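Signal recognition particle 54 kDa protein (Aeropyrum pernix, PDB 7EPK) is a multidomain protein subunit of the signal recognition particle, joining a helical bundle and a P-loop GTPase domain to a helical signal-peptide-binding domain. Local coordinates at residues A[327-332]-A[375-380]. Numbering follows the deposited sequence.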
ATOM      1  N   ARG A 327      17.115  30.128  -1.636  1.00 63.12           N
ATOM      2  CA  ARG A 327      16.794  28.802  -1.041  1.00 58.79           C
ATOM      3  C   ARG A 327      15.593  28.966  -0.116  1.00 61.97           C
ATOM      4  O   ARG A 327      14.743  28.051  -0.105  1.00 67.82           O
ATOM      5  CB  ARG A 327      17.997  28.193  -0.325  1.00 59.56           C
ATOM      6  CG  ARG A 327      18.981  27.554  -1.292  1.00 66.08           C
ATOM      7  CD  ARG A 327      20.344  27.216  -0.712  1.00 64.08           C
ATOM      8  NE  ARG A 327      21.135  26.525  -1.714  1.00 61.16           N
ATOM      9  CZ  ARG A 327      22.273  25.911  -1.466  1.00 73.05           C
ATOM     10  NH1 ARG A 327      22.903  25.276  -2.436  1.00 70.53           N
ATOM     11  NH2 ARG A 327      22.791  25.938  -0.248  1.00 87.29           N
ATOM     12  N   THR A 328      15.512  30.098   0.589  1.00 60.54           N
ATOM     13  CA  THR A 328      14.365  30.452   1.465  1.00 56.85           C
ATOM     14  C   THR A 328      13.121  30.559   0.597  1.00 56.36           C
ATOM     15  O   THR A 328      12.143  29.869   0.888  1.00 56.20           O
ATOM     16  CB  THR A 328      14.614  31.765   2.206  1.00 59.45           C
ATOM     17  OG1 THR A 328      15.710  31.555   3.096  1.00 57.02           O
ATOM     18  CG2 THR A 328      13.401  32.254   2.964  1.00 71.94           C
ATOM     19  N   ILE A 329      13.201  31.387  -0.447  1.00 61.76           N
ATOM     20  CA  ILE A 329      12.088  31.645  -1.417  1.00 63.40           C
ATOM     21  C   ILE A 329      11.690  30.325  -2.099  1.00 59.16           C
ATOM     22  O   ILE A 329      10.481  30.044  -2.228  1.00 54.27           O
ATOM     23  CB  ILE A 329      12.478  32.726  -2.448  1.00 56.15           C
ATOM     24  CG1 ILE A 329      12.829  34.047  -1.764  1.00 56.17           C
ATOM     25  CG2 ILE A 329      11.378  32.890  -3.487  1.00 51.36           C
ATOM     26  CD1 ILE A 329      13.120  35.170  -2.728  1.00 62.30           C
ATOM     27  N   TYR A 330      12.665  29.534  -2.527  1.00 53.46           N
ATOM     28  CA  TYR A 330      12.385  28.233  -3.171  1.00 58.15           C
ATOM     29  C   TYR A 330      11.578  27.335  -2.226  1.00 59.59           C
ATOM     30  O   TYR A 330      10.641  26.689  -2.706  1.00 57.41           O
ATOM     31  CB  TYR A 330      13.675  27.534  -3.573  1.00 61.06           C
ATOM     32  CG  TYR A 330      13.416  26.275  -4.348  1.00 61.58           C
ATOM     33  CD1 TYR A 330      13.239  26.317  -5.716  1.00 66.87           C
ATOM     34  CD2 TYR A 330      13.300  25.056  -3.718  1.00 62.30           C
ATOM     35  CE1 TYR A 330      13.014  25.166  -6.451  1.00 68.85           C
ATOM     36  CE2 TYR A 330      13.064  23.897  -4.436  1.00 66.78           C
ATOM     37  CZ  TYR A 330      12.924  23.948  -5.810  1.00 65.34           C
ATOM     38  OH  TYR A 330      12.708  22.811  -6.538  1.00 64.61           O
ATOM     39  N   ARG A 331      11.951  27.283  -0.940  1.00 61.06           N
ATOM     40  CA  ARG A 331      11.295  26.424   0.080  1.00 62.69           C
ATOM     41  C   ARG A 331       9.923  27.018   0.394  1.00 62.91           C
ATOM     42  O   ARG A 331       8.964  26.229   0.591  1.00 62.45           O
ATOM     43  CB  ARG A 331      12.133  26.319   1.360  1.00 71.61           C
ATOM     44  CG  ARG A 331      13.321  25.374   1.253  1.00 81.02           C
ATOM     45  CD  ARG A 331      13.982  25.114   2.598  1.00 92.16           C
ATOM     46  NE  ARG A 331      15.333  24.581   2.429  1.00 96.27           N
ATOM     47  CZ  ARG A 331      16.452  25.304   2.428  1.00 91.71           C
ATOM     48  NH1 ARG A 331      17.621  24.713   2.234  1.00 90.35           N
ATOM     49  NH2 ARG A 331      16.405  26.611   2.624  1.00 94.05           N
ATOM     50  N   GLN A 332       9.865  28.355   0.448  1.00 65.27           N
ATOM     51  CA  GLN A 332       8.633  29.152   0.671  1.00 62.89           C
ATOM     52  C   GLN A 332       7.618  28.830  -0.430  1.00 56.68           C
ATOM     53  O   GLN A 332       6.483  28.515  -0.082  1.00 51.04           O
ATOM     54  CB  GLN A 332       8.970  30.640   0.694  1.00 72.94           C
ATOM     55  CG  GLN A 332       7.780  31.529   1.035  1.00 82.77           C
ATOM     56  CD  GLN A 332       8.166  32.983   0.970  1.00 84.97           C
ATOM     57  OE1 GLN A 332       9.062  33.434   1.687  1.00 84.37           O
ATOM     58  NE2 GLN A 332       7.516  33.704   0.068  1.00 83.82           N
ATOM     59  N   ALA A 375      11.103  27.157 -11.306  1.00 71.90           N
ATOM     60  CA  ALA A 375      11.853  26.740 -12.523  1.00 69.77           C
ATOM     61  C   ALA A 375      13.077  27.639 -12.698  1.00 65.57           C
ATOM     62  O   ALA A 375      14.168  27.109 -12.986  1.00 55.84           O
ATOM     63  CB  ALA A 375      10.959  26.816 -13.736  1.00 72.46           C
ATOM     64  N   ILE A 376      12.856  28.952 -12.545  1.00 67.04           N
ATOM     65  CA  ILE A 376      13.884  30.037 -12.595  1.00 65.81           C
ATOM     66  C   ILE A 376      15.026  29.676 -11.642  1.00 58.11           C
ATOM     67  O   ILE A 376      16.159  29.619 -12.101  1.00 52.88           O
ATOM     68  CB  ILE A 376      13.268  31.404 -12.219  1.00 71.22           C
ATOM     69  CG1 ILE A 376      12.278  31.930 -13.265  1.00 71.19           C
ATOM     70  CG2 ILE A 376      14.362  32.415 -11.913  1.00 70.84           C
ATOM     71  CD1 ILE A 376      12.918  32.676 -14.405  1.00 79.18           C
ATOM     72  N   ILE A 377      14.718  29.493 -10.352  1.00 59.00           N
ATOM     73  CA  ILE A 377      15.712  29.228  -9.269  1.00 57.36           C
ATOM     74  C   ILE A 377      16.478  27.953  -9.638  1.00 57.77           C
ATOM     75  O   ILE A 377      17.714  27.916  -9.514  1.00 58.79           O
ATOM     76  CB  ILE A 377      15.028  29.124  -7.887  1.00 57.66           C
ATOM     77  CG1 ILE A 377      14.348  30.430  -7.474  1.00 53.34           C
ATOM     78  CG2 ILE A 377      16.025  28.706  -6.824  1.00 61.64           C
ATOM     79  CD1 ILE A 377      13.420  30.274  -6.320  1.00 48.59           C
ATOM     80  N   GLU A 378      15.775  26.942 -10.130  1.00 61.17           N
ATOM     81  CA  GLU A 378      16.400  25.639 -10.475  1.00 61.79           C
ATOM     82  C   GLU A 378      17.455  25.830 -11.575  1.00 61.19           C
ATOM     83  O   GLU A 378      18.355  24.982 -11.654  1.00 63.29           O
ATOM     84  CB  GLU A 378      15.316  24.626 -10.842  1.00 63.16           C
ATOM     85  CG  GLU A 378      14.461  24.191  -9.665  1.00 67.28           C
ATOM     86  CD  GLU A 378      13.249  23.372 -10.059  1.00 67.39           C
ATOM     87  OE1 GLU A 378      12.337  23.205  -9.221  1.00 70.38           O
ATOM     88  OE2 GLU A 378      13.223  22.906 -11.201  1.00 71.81           O
ATOM     89  N   SER A 379      17.367  26.891 -12.388  1.00 74.52           N
ATOM     90  CA  SER A 379      18.264  27.151 -13.558  1.00 77.72           C
ATOM     91  C   SER A 379      19.428  28.084 -13.166  1.00 66.55           C
ATOM     92  O   SER A 379      20.438  28.094 -13.887  1.00 75.33           O
ATOM     93  CB  SER A 379      17.491  27.683 -14.766  1.00 79.41           C
ATOM     94  OG  SER A 379      16.543  26.730 -15.242  1.00 79.53           O
ATOM     95  N   MET A 380      19.321  28.812 -12.054  1.00 53.28           N
ATOM     96  CA  MET A 380      20.434  29.616 -11.492  1.00 49.98           C
ATOM     97  C   MET A 380      21.587  28.688 -11.077  1.00 50.96           C
ATOM     98  O   MET A 380      21.299  27.640 -10.515  1.00 45.57           O
ATOM     99  CB  MET A 380      19.959  30.366 -10.250  1.00 51.29           C
ATOM    100  CG  MET A 380      18.789  31.276 -10.490  1.00 54.89           C
ATOM    101  SD  MET A 380      18.534  32.287  -9.032  1.00 59.32           S
ATOM    102  CE  MET A 380      17.354  33.506  -9.600  1.00 65.82           C
TER
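Tyr-330 and Ile-377 form the apolar centre of this contact between helices 326-337 and 367-379, whose local axes run roughly antiparallel (143°) and approach to 10.4 Å. The CG2 methyl of Ile-377, one arm of its beta-branch, lies 3.8 Å from CD1 of Tyr-330, meeting the ring obliquely. The other branch reaches the base of the tyrosine, its CD1 lying 3.9 Å from CB of Tyr-330 and close to its CA. That same methyl is also 4.4 Å from CG2 of Ile-329, a looser contact on the buried side. Leu-385 and Leu-413 also pack on Ile-377, and Tyr-417 on Ile-329, which ties the pair into the helical core of the signal-peptide-binding domain.

The polar part is a single hydrogen bond from the phenol OH of Tyr-330 to OE1 of Glu-378 (2.7 Å). With CG anti to the backbone N (chi1 -174°), the ring extends towards the facing helix, while the extended side chain of Glu-378 crosses the tyrosine side chain at about a right angle. OE1 sits at the ring edge, near the ring plane, and receives the hydroxyl on its anti side, 30° out of the carboxylate plane. The CG methylene of Glu-378 adds an approach of 3.7 Å to CE1 of Tyr-330.

The base of Tyr-330 thus packs on isoleucine, while its hydroxyl donates to a carboxylate at the more exposed margin, probably stabilising its negative charge.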